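Local coordinates for nucleoside diphosphate kinase family protein (Babesia bovis, PDB 3JS9), which probably transfers the terminal phosphate of a nucleoside triphosphate to a nucleoside diphosphate through a phosphohistidine intermediate, with magnesium as cofactor, at residues A88-V96 against V122-A131. Numbering follows the deposited sequence.
Sequences AIKIGRNLV and VHASSSAEDA. With SO4 (sulfate ion), chain G.
Gly92 faces Ala124 with their CA atoms 5.9 Å apart, where helix 88-96 runs nearly antiparallel to strand 122-124, at 153° between the two directions. The strand is an outer one, within this chain, of the four-stranded antiparallel sheet of the nucleoside diphosphate kinase fold, whose order 39-46, 78-85, 10-16, 122-124 is that of a ferredoxin-like alpha/beta sandwich, and the helix packs on it. At Gly92, which has no side chain, the Ala124 methyl sits against the helix backbone, its CB 4.0 Å from Gly92 O. One turn on, Val96 crosses Val122: both its methyls meet Val122 CG1, Val96 CG2 at 3.6 Å, and that same CG2 also touches Ala124. At the other end Ile89 divides its branches. CG2, anti to the backbone N, lies over the backbone of Ser125 to Ser127, while CD1 reaches the start of helix 128-138, 3.7 Å from Ala131 CB. A water ties the backbones together by donating to both Ile89 O and Ser125 O. Arg93, predicted to bind ATP, lays its aliphatic CG and CD against Ser125 O; its chain bends at chi3 (27°), and Ser126 O lies oblique to the guanidinium, 3.6 Å from Arg93 NH2. Alternation along the strand turns His123 to the other side, where NE2 is hydrogen-bonded to Glu134. Consistent with its predicted phosphohistidine role, a sulfate, also held by Lys17 and Tyr57, takes a hydrogen bond from His123 ND1 to its O1 at 3.0 Å, with an N-H...O angle of 149°.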
# COMPACT_ATOMS: atom_id res chain seq x y z
N ALA A 88 -15.20 -16.89 11.68
CA ALA A 88 -14.32 -16.90 10.54
C ALA A 88 -15.09 -17.00 9.20
O ALA A 88 -14.74 -16.34 8.24
CB ALA A 88 -13.31 -18.05 10.67
N ILE A 89 -16.14 -17.82 9.16
CA ILE A 89 -16.84 -18.09 7.91
C ILE A 89 -17.49 -16.82 7.37
O ILE A 89 -17.32 -16.50 6.17
CB ILE A 89 -17.85 -19.25 8.06
CG1 ILE A 89 -17.10 -20.56 8.38
CG2 ILE A 89 -18.63 -19.45 6.79
CD1 ILE A 89 -17.96 -21.57 9.12
N LYS A 90 -18.17 -16.08 8.25
CA LYS A 90 -18.80 -14.81 7.91
C LYS A 90 -17.75 -13.73 7.56
O LYS A 90 -17.94 -12.93 6.64
CB LYS A 90 -19.70 -14.35 9.04
CG LYS A 90 -20.43 -13.07 8.80
CD LYS A 90 -21.56 -12.87 9.81
CE LYS A 90 -22.08 -11.40 9.70
NZ LYS A 90 -23.44 -11.16 10.28
N ILE A 91 -16.63 -13.74 8.29
CA ILE A 91 -15.54 -12.82 8.01
C ILE A 91 -14.93 -13.06 6.63
O ILE A 91 -14.63 -12.10 5.89
CB ILE A 91 -14.49 -12.89 9.09
CG1 ILE A 91 -15.01 -12.15 10.34
CG2 ILE A 91 -13.17 -12.35 8.59
CD1 ILE A 91 -14.18 -12.39 11.54
N GLY A 92 -14.78 -14.34 6.26
CA GLY A 92 -14.27 -14.67 4.93
C GLY A 92 -15.16 -14.11 3.84
O GLY A 92 -14.68 -13.53 2.85
N ARG A 93 -16.48 -14.27 4.02
CA ARG A 93 -17.49 -13.76 3.10
C ARG A 93 -17.41 -12.27 3.04
O ARG A 93 -17.39 -11.71 1.95
CB ARG A 93 -18.90 -14.23 3.48
CG ARG A 93 -19.23 -15.67 3.01
CD ARG A 93 -20.38 -16.36 3.80
NE ARG A 93 -21.34 -15.42 4.39
CZ ARG A 93 -21.98 -15.60 5.55
NH1 ARG A 93 -22.81 -14.65 6.00
NH2 ARG A 93 -21.80 -16.70 6.28
N ASN A 94 -17.29 -11.61 4.19
CA ASN A 94 -17.10 -10.16 4.21
C ASN A 94 -15.87 -9.64 3.47
O ASN A 94 -15.89 -8.54 2.90
CB ASN A 94 -17.02 -9.65 5.65
CG ASN A 94 -18.34 -9.79 6.38
OD1 ASN A 94 -19.38 -10.08 5.77
ND2 ASN A 94 -18.30 -9.59 7.70
N LEU A 95 -14.77 -10.39 3.52
CA LEU A 95 -13.55 -9.89 2.95
C LEU A 95 -13.59 -10.05 1.43
O LEU A 95 -13.06 -9.21 0.68
CB LEU A 95 -12.33 -10.59 3.55
CG LEU A 95 -11.94 -10.44 5.02
CD1 LEU A 95 -10.48 -10.96 5.24
CD2 LEU A 95 -12.13 -8.98 5.56
N VAL A 96 -14.22 -11.14 1.01
CA VAL A 96 -14.30 -11.52 -0.39
C VAL A 96 -15.36 -10.70 -1.16
O VAL A 96 -15.13 -10.27 -2.29
CB VAL A 96 -14.55 -13.06 -0.46
CG1 VAL A 96 -15.21 -13.49 -1.76
CG2 VAL A 96 -13.26 -13.85 -0.17
N VAL A 122 -11.62 -15.63 -6.15
CA VAL A 122 -11.37 -16.29 -4.89
C VAL A 122 -12.64 -16.97 -4.40
O VAL A 122 -13.74 -16.47 -4.64
CB VAL A 122 -10.87 -15.27 -3.83
CG1 VAL A 122 -12.00 -14.29 -3.46
CG2 VAL A 122 -10.37 -15.97 -2.57
N HIS A 123 -12.49 -18.09 -3.70
CA HIS A 123 -13.63 -18.78 -3.10
C HIS A 123 -13.55 -18.61 -1.60
O HIS A 123 -12.46 -18.73 -1.02
CB HIS A 123 -13.63 -20.30 -3.46
CG HIS A 123 -14.42 -21.12 -2.49
ND1 HIS A 123 -15.76 -21.40 -2.66
CD2 HIS A 123 -14.09 -21.63 -1.27
CE1 HIS A 123 -16.22 -22.07 -1.62
NE2 HIS A 123 -15.22 -22.23 -0.76
N ALA A 124 -14.69 -18.37 -0.96
CA ALA A 124 -14.77 -18.48 0.51
C ALA A 124 -15.88 -19.41 0.88
O ALA A 124 -16.87 -19.45 0.20
CB ALA A 124 -14.98 -17.10 1.18
N SER A 125 -15.75 -20.14 1.97
CA SER A 125 -16.80 -21.08 2.40
C SER A 125 -18.08 -20.31 2.64
O SER A 125 -18.04 -19.19 3.18
CB SER A 125 -16.42 -21.84 3.69
OG SER A 125 -15.43 -22.79 3.44
N SER A 126 -19.20 -20.93 2.30
CA SER A 126 -20.49 -20.28 2.41
C SER A 126 -21.21 -20.44 3.77
O SER A 126 -22.00 -19.58 4.18
CB SER A 126 -21.38 -20.84 1.32
OG SER A 126 -22.18 -19.80 0.86
N SER A 127 -20.97 -21.56 4.45
CA SER A 127 -21.74 -21.95 5.63
C SER A 127 -20.88 -22.89 6.46
O SER A 127 -19.87 -23.40 5.96
CB SER A 127 -23.04 -22.68 5.20
OG SER A 127 -22.72 -23.89 4.51
N ALA A 128 -21.30 -23.13 7.70
CA ALA A 128 -20.62 -24.09 8.60
C ALA A 128 -20.51 -25.49 7.96
O ALA A 128 -19.46 -26.12 8.00
CB ALA A 128 -21.32 -24.15 9.97
N GLU A 129 -21.59 -25.93 7.33
CA GLU A 129 -21.60 -27.21 6.66
C GLU A 129 -20.63 -27.21 5.47
O GLU A 129 -19.86 -28.15 5.31
CB GLU A 129 -23.04 -27.59 6.21
CG GLU A 129 -23.19 -29.08 5.92
CD GLU A 129 -24.39 -29.48 5.05
OE1 GLU A 129 -25.52 -29.03 5.33
OE2 GLU A 129 -24.19 -30.29 4.10
N ASP A 130 -20.65 -26.17 4.64
CA ASP A 130 -19.69 -26.12 3.53
C ASP A 130 -18.25 -26.05 4.01
O ASP A 130 -17.37 -26.67 3.41
CB ASP A 130 -19.97 -24.94 2.60
CG ASP A 130 -21.29 -25.07 1.86
OD1 ASP A 130 -21.68 -26.21 1.56
OD2 ASP A 130 -21.91 -24.03 1.56
N ALA A 131 -18.01 -25.30 5.08
CA ALA A 131 -16.67 -25.13 5.63
C ALA A 131 -16.12 -26.46 6.13
O ALA A 131 -14.94 -26.78 5.91
CB ALA A 131 -16.67 -24.11 6.76
S SO4 G . -17.21 -20.39 -5.75
O1 SO4 G . -17.38 -19.70 -4.47
O2 SO4 G . -18.45 -21.05 -6.08
O3 SO4 G . -16.15 -21.42 -5.82
O4 SO4 G . -16.91 -19.34 -6.70
O HOH W 1 -15.89 -17.92 4.52